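WbbM protein (PDB 6U4B) is a bifunctional O-antigen polymerase of Klebsiella pneumoniae, probably joining sugars through glycosyltransferase activity in a trimeric assembly. Local coordinates at residues Glu487-Glu492 and Asn511-Ser516; Gln460-Met465 and Lys498-Trp503. All coordinates share one frame; numbering follows the deposited sequence.

Contact 1 (Glu487-Glu492 and Asn511-Ser516); sequences ENTFAE and NKVFYS
T489 and E492, one turn apart on helix 489-499, meet V513 and F514 at the end of helix 505-513. The approach begins at N488, which has positive phi and is the C-prime residue of a Schellman motif closing the preceding helix 481-487. The same residue is the N-cap of the next helix: A491 N donates to N488 OD1 at 3.4 Å, a weak capping bond with an angle of 147° at the hydrogen. N488 thus marks the junction of the two helices.

T489 follows, and its methyl does the touching. A chi1 of -55° puts OG1 beside the backbone N and leaves CG2 anti to that N, where it reaches the edge of the F514 ring, close to the ring plane, T489 CG2 being 3.6 Å from F514 CE1. The threonine meets the phenylalanine side chain nearly perpendicularly. The same methyl also meets V513, with T489 CG2 3.9 Å from V513 CG1, as these two side chains run antiparallel alongside one another. M484 adds to this apolar patch by touching both T489 and F514.

At E492 the aliphatic part of the side chain takes over. Its CG rests against both methyls of V513, 3.9 Å from V513 CG1 and 4.0 Å from V513 CG2. A bend at chi2 (74°) then turns the carboxylate off the chain direction, and OE2 forms a salt bridge with R495. K512 NZ lies 5.6 Å from E492 OE2, too far for direct contact.

No hydrogen bond spans the 156 Å² interface, which joins two consecutive helices of the glycosyltransferase family 8 region. Its chemistry is divided: buried T489 and F514 form the inner, apolar side, while partly exposed E492 lends a methylene to V513 and keeps its carboxylate paired with R495 of its own helix.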
loop_
_atom_site.group_PDB
_atom_site.type_symbol
_atom_site.label_atom_id
_atom_site.label_comp_id
_atom_site.label_asym_id
_atom_site.label_seq_id
_atom_site.Cartn_x
_atom_site.Cartn_y
_atom_site.Cartn_z
ATOM N N GLU A 487 -45.702 8.059 10.415
ATOM C CA GLU A 487 -46.137 9.428 10.655
ATOM C C GLU A 487 -46.192 10.272 9.387
ATOM O O GLU A 487 -46.622 11.428 9.451
ATOM C CB GLU A 487 -45.214 10.103 11.676
ATOM C CG GLU A 487 -45.131 9.384 13.013
ATOM C CD GLU A 487 -44.326 10.156 14.041
ATOM O OE1 GLU A 487 -43.933 11.307 13.752
ATOM O OE2 GLU A 487 -44.087 9.613 15.141
ATOM N N ASN A 488 -45.783 9.715 8.243
ATOM C CA ASN A 488 -45.669 10.462 6.987
ATOM C C ASN A 488 -44.853 11.740 7.183
ATOM O O ASN A 488 -45.222 12.821 6.718
ATOM C CB ASN A 488 -47.045 10.773 6.395
ATOM C CG ASN A 488 -47.003 10.942 4.886
ATOM O OD1 ASN A 488 -45.955 11.251 4.312
ATOM N ND2 ASN A 488 -48.141 10.739 4.237
ATOM N N THR A 489 -43.730 11.606 7.896
ATOM C CA THR A 489 -42.839 12.737 8.134
ATOM C C THR A 489 -42.397 13.393 6.832
ATOM O O THR A 489 -42.180 14.610 6.788
ATOM C CB THR A 489 -41.613 12.271 8.929
ATOM O OG1 THR A 489 -42.042 11.622 10.134
ATOM C CG2 THR A 489 -40.712 13.449 9.286
ATOM N N PHE A 490 -42.277 12.609 5.757
ATOM C CA PHE A 490 -41.796 13.155 4.493
ATOM C C PHE A 490 -42.706 14.262 3.979
ATOM O O PHE A 490 -42.226 15.279 3.463
ATOM C CB PHE A 490 -41.672 12.041 3.456
ATOM C CG PHE A 490 -41.305 12.532 2.089
ATOM C CD1 PHE A 490 -42.249 12.570 1.076
ATOM C CD2 PHE A 490 -40.021 12.971 1.822
ATOM C CE1 PHE A 490 -41.911 13.029 -0.185
ATOM C CE2 PHE A 490 -39.679 13.430 0.566
ATOM C CZ PHE A 490 -40.623 13.459 -0.438
ATOM N N ALA A 491 -44.025 14.083 4.111
ATOM C CA ALA A 491 -44.959 15.114 3.668
ATOM C C ALA A 491 -44.760 16.407 4.449
ATOM O O ALA A 491 -44.869 17.504 3.888
ATOM C CB ALA A 491 -46.400 14.617 3.810
ATOM N N GLU A 492 -44.468 16.297 5.746
ATOM C CA GLU A 492 -44.207 17.484 6.553
ATOM C C GLU A 492 -42.901 18.154 6.143
ATOM O O GLU A 492 -42.826 19.387 6.065
ATOM C CB GLU A 492 -44.182 17.112 8.035
ATOM C CG GLU A 492 -43.913 18.280 8.969
ATOM C CD GLU A 492 -45.107 19.207 9.112
ATOM O OE1 GLU A 492 -46.195 18.876 8.590
ATOM O OE2 GLU A 492 -44.956 20.270 9.751
ATOM N N ASN A 511 -34.277 20.184 11.816
ATOM C CA ASN A 511 -34.327 20.566 13.225
ATOM C C ASN A 511 -35.735 20.992 13.627
ATOM O O ASN A 511 -36.191 20.694 14.737
ATOM C CB ASN A 511 -33.327 21.685 13.501
ATOM C CG ASN A 511 -32.014 21.168 14.059
ATOM O OD1 ASN A 511 -31.895 20.924 15.259
ATOM N ND2 ASN A 511 -31.021 20.999 13.191
ATOM N N LYS A 512 -36.444 21.677 12.730
ATOM C CA LYS A 512 -37.809 22.096 13.028
ATOM C C LYS A 512 -38.760 20.907 13.048
ATOM O O LYS A 512 -39.558 20.753 13.980
ATOM C CB LYS A 512 -38.264 23.145 12.010
ATOM C CG LYS A 512 -39.768 23.413 12.003
ATOM C CD LYS A 512 -40.106 24.644 11.169
ATOM C CE LYS A 512 -41.590 24.702 10.823
ATOM N NZ LYS A 512 -42.470 24.691 12.022
ATOM N N VAL A 513 -38.681 20.043 12.033
ATOM C CA VAL A 513 -39.637 18.946 11.931
ATOM C C VAL A 513 -39.340 17.859 12.959
ATOM O O VAL A 513 -40.264 17.230 13.488
ATOM C CB VAL A 513 -39.655 18.391 10.493
ATOM C CG1 VAL A 513 -40.520 17.144 10.403
ATOM C CG2 VAL A 513 -40.164 19.450 9.531
ATOM N N PHE A 514 -38.069 17.631 13.283
ATOM C CA PHE A 514 -37.702 16.565 14.208
ATOM C C PHE A 514 -37.582 17.040 15.653
ATOM O O PHE A 514 -37.150 16.261 16.508
ATOM C CB PHE A 514 -36.381 15.908 13.780
ATOM C CG PHE A 514 -36.371 15.407 12.355
ATOM C CD1 PHE A 514 -37.552 15.097 11.697
ATOM C CD2 PHE A 514 -35.172 15.242 11.675
ATOM C CE1 PHE A 514 -37.539 14.640 10.391
ATOM C CE2 PHE A 514 -35.153 14.783 10.370
ATOM C CZ PHE A 514 -36.338 14.482 9.727
ATOM N N TYR A 515 -37.961 18.285 15.947
ATOM C CA TYR A 515 -37.765 18.828 17.288
ATOM C C TYR A 515 -38.474 17.976 18.335
ATOM O O TYR A 515 -39.625 17.568 18.150
ATOM C CB TYR A 515 -38.270 20.269 17.370
ATOM C CG TYR A 515 -38.016 20.891 18.727
ATOM C CD1 TYR A 515 -36.718 21.122 19.165
ATOM C CD2 TYR A 515 -39.065 21.226 19.573
ATOM C CE1 TYR A 515 -36.470 21.678 20.405
ATOM C CE2 TYR A 515 -38.826 21.786 20.819
ATOM C CZ TYR A 515 -37.525 22.009 21.225
ATOM O OH TYR A 515 -37.265 22.562 22.453
ATOM N N SER A 516 -37.775 17.718 19.441
ATOM C CA SER A 516 -38.211 16.869 20.549
ATOM C C SER A 516 -38.403 15.414 20.137
ATOM O O SER A 516 -38.986 14.631 20.898
ATOM C CB SER A 516 -39.492 17.402 21.209
ATOM O OG SER A 516 -40.614 17.233 20.363
#

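Contact 2 (Gln460-Met465 and Lys498-Trp503); sequences QKTLNM and KAKKYW
Both T462 and Y502 have chi1 of -61°, but the angle places different atoms: in T462 it sets OG1 beside the backbone N and leaves CG2 anti to that N, whereas in Y502 it sets CG, and with it the ring, anti to the carbonyl carbon. The T462 methyl thereby arrives at the edge of the tyrosine ring, near its plane, with T462 CG2 3.9 Å from Y502 CE1. L463 adds a second apolar touch from an oblique position, L463 CD2 lying 4.0 Å from Y502 CD1; these two side chains run past each other in opposite senses. At the margin, K500 CD stands 4.2 Å from T462 CG2.

The contact packs the chain just after helix 455-461 on the loop after helix 489-499, in the family 8 region and away from the metal site. Y502 OH bonds to V496 O, anchoring the far end of the ring on helix 489-499, while Y458, D508 and I509 also touch this tyrosine.

D450 OD1 is hydrogen-bonded to T462 OG1 and forms a salt bridge with K500 NZ. Direct contact between the segments is therefore apolar, without a hydrogen bond, and their polar link runs through D450.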
loop_
_atom_site.group_PDB
_atom_site.type_symbol
_atom_site.label_atom_id
_atom_site.label_comp_id
_atom_site.label_asym_id
_atom_site.label_seq_id
_atom_site.Cartn_x
_atom_site.Cartn_y
_atom_site.Cartn_z
ATOM N N GLN A 460 -35.959 29.859 18.053
ATOM C CA GLN A 460 -37.222 29.781 18.780
ATOM C C GLN A 460 -38.411 30.177 17.911
ATOM O O GLN A 460 -39.476 29.554 17.995
ATOM C CB GLN A 460 -37.170 30.662 20.030
ATOM C CG GLN A 460 -36.730 29.925 21.283
ATOM C CD GLN A 460 -36.965 30.728 22.542
ATOM O OE1 GLN A 460 -36.426 31.822 22.705
ATOM N NE2 GLN A 460 -37.783 30.190 23.440
ATOM N N LYS A 461 -38.256 31.205 17.078
ATOM C CA LYS A 461 -39.379 31.733 16.307
ATOM C C LYS A 461 -39.545 31.011 14.973
ATOM O O LYS A 461 -40.623 30.489 14.671
ATOM C CB LYS A 461 -39.200 33.240 16.087
ATOM C CG LYS A 461 -39.052 34.042 17.370
ATOM C CD LYS A 461 -40.325 34.008 18.198
ATOM C CE LYS A 461 -40.150 34.761 19.510
ATOM N NZ LYS A 461 -39.720 36.171 19.291
ATOM N N THR A 462 -38.486 30.977 14.162
ATOM C CA THR A 462 -38.608 30.388 12.832
ATOM C C THR A 462 -38.644 28.864 12.893
ATOM O O THR A 462 -39.418 28.229 12.167
ATOM C CB THR A 462 -37.463 30.863 11.938
ATOM O OG1 THR A 462 -37.524 32.286 11.797
ATOM C CG2 THR A 462 -37.558 30.220 10.563
ATOM N N LEU A 463 -37.824 28.259 13.754
ATOM C CA LEU A 463 -37.757 26.807 13.840
ATOM C C LEU A 463 -38.690 26.227 14.897
ATOM O O LEU A 463 -38.824 25.001 14.973
ATOM C CB LEU A 463 -36.316 26.355 14.110
ATOM C CG LEU A 463 -35.263 26.794 13.087
ATOM C CD1 LEU A 463 -34.028 25.912 13.176
ATOM C CD2 LEU A 463 -35.821 26.792 11.665
ATOM N N ASN A 464 -39.345 27.078 15.692
ATOM C CA ASN A 464 -40.314 26.643 16.701
ATOM C C ASN A 464 -39.713 25.609 17.650
ATOM O O ASN A 464 -40.325 24.586 17.961
ATOM C CB ASN A 464 -41.587 26.105 16.047
ATOM C CG ASN A 464 -42.241 27.117 15.129
ATOM O OD1 ASN A 464 -42.296 26.927 13.914
ATOM N ND2 ASN A 464 -42.742 28.202 15.706
ATOM N N MET A 465 -38.498 25.883 18.114
ATOM C CA MET A 465 -37.809 25.050 19.094
ATOM C C MET A 465 -37.836 25.787 20.429
ATOM O O MET A 465 -37.188 26.828 20.578
ATOM C CB MET A 465 -36.376 24.759 18.649
ATOM C CG MET A 465 -36.272 24.025 17.321
ATOM S SD MET A 465 -34.587 23.498 16.945
ATOM C CE MET A 465 -33.796 25.072 16.680
ATOM N N LYS A 498 -41.441 24.033 1.321
ATOM C CA LYS A 498 -42.172 24.993 0.494
ATOM C C LYS A 498 -42.275 26.358 1.155
ATOM O O LYS A 498 -42.212 27.389 0.475
ATOM C CB LYS A 498 -43.583 24.493 0.212
ATOM C CG LYS A 498 -43.686 23.138 -0.441
ATOM C CD LYS A 498 -45.125 22.865 -0.816
ATOM C CE LYS A 498 -45.697 24.014 -1.622
ATOM N NZ LYS A 498 -47.178 23.953 -1.729
ATOM N N ALA A 499 -42.439 26.382 2.478
ATOM C CA ALA A 499 -42.950 27.573 3.149
ATOM C C ALA A 499 -41.997 28.755 3.031
ATOM O O ALA A 499 -42.434 29.884 2.784
ATOM C CB ALA A 499 -43.233 27.259 4.617
ATOM N N LYS A 500 -40.698 28.525 3.209
ATOM C CA LYS A 500 -39.740 29.623 3.212
ATOM C C LYS A 500 -38.337 29.058 3.062
ATOM O O LYS A 500 -38.119 27.847 3.135
ATOM C CB LYS A 500 -39.858 30.465 4.490
ATOM C CG LYS A 500 -39.749 29.655 5.767
ATOM C CD LYS A 500 -39.827 30.534 7.008
ATOM C CE LYS A 500 -41.223 31.113 7.201
ATOM N NZ LYS A 500 -41.347 31.860 8.487
ATOM N N LYS A 501 -37.386 29.958 2.834
ATOM C CA LYS A 501 -35.979 29.597 2.769
ATOM C C LYS A 501 -35.345 29.796 4.138
ATOM O O LYS A 501 -35.592 30.800 4.813
ATOM C CB LYS A 501 -35.254 30.429 1.712
ATOM C CG LYS A 501 -35.888 30.316 0.345
ATOM C CD LYS A 501 -34.852 30.085 -0.737
ATOM C CE LYS A 501 -35.492 29.430 -1.949
ATOM N NZ LYS A 501 -35.981 28.061 -1.622
ATOM N N TYR A 502 -34.532 28.829 4.546
ATOM C CA TYR A 502 -34.000 28.769 5.898
ATOM C C TYR A 502 -32.499 29.026 5.913
ATOM O O TYR A 502 -31.793 28.814 4.922
ATOM C CB TYR A 502 -34.308 27.412 6.542
ATOM C CG TYR A 502 -35.790 27.142 6.669
ATOM C CD1 TYR A 502 -36.503 27.585 7.775
ATOM C CD2 TYR A 502 -36.478 26.457 5.675
ATOM C CE1 TYR A 502 -37.858 27.349 7.890
ATOM C CE2 TYR A 502 -37.832 26.213 5.783
ATOM C CZ TYR A 502 -38.517 26.661 6.892
ATOM O OH TYR A 502 -39.869 26.426 7.004
ATOM N N TRP A 503 -32.021 29.477 7.077
ATOM C CA TRP A 503 -30.627 29.881 7.224
ATOM C C TRP A 503 -29.676 28.750 6.847
ATOM O O TRP A 503 -28.787 28.924 6.007
ATOM C CB TRP A 503 -30.379 30.346 8.659
ATOM C CG TRP A 503 -29.046 30.983 8.881
ATOM C CD1 TRP A 503 -28.212 31.496 7.931
ATOM C CD2 TRP A 503 -28.388 31.177 10.140
ATOM N NE1 TRP A 503 -27.077 31.996 8.519
ATOM C CE2 TRP A 503 -27.160 31.813 9.875
ATOM C CE3 TRP A 503 -28.719 30.872 11.464
ATOM C CZ2 TRP A 503 -26.262 32.153 10.883
ATOM C CZ3 TRP A 503 -27.826 31.211 12.465
ATOM C CH2 TRP A 503 -26.612 31.844 12.169
#

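Contacts 1 and 2, whose centres lie 13 Å apart, use the two ends of helix 489-499: its start in contact 1, its end and the following loop in contact 2. Their segments alternate along the chain. In space, 511-516 lies directly against 460-465, as three approaches attest. K512 NZ is 2.9 Å from N464 OD1, a probable hydrogen bond, and K512 CG packs 3.5 Å from L463 O. Nearby, Y515 CD1 lies 3.5 Å from M465 CG. Both contacts lie away from the magnesium site of D406, D408 and H560; they join helices and loops within the same family 8 region rather than contributing metal ligands.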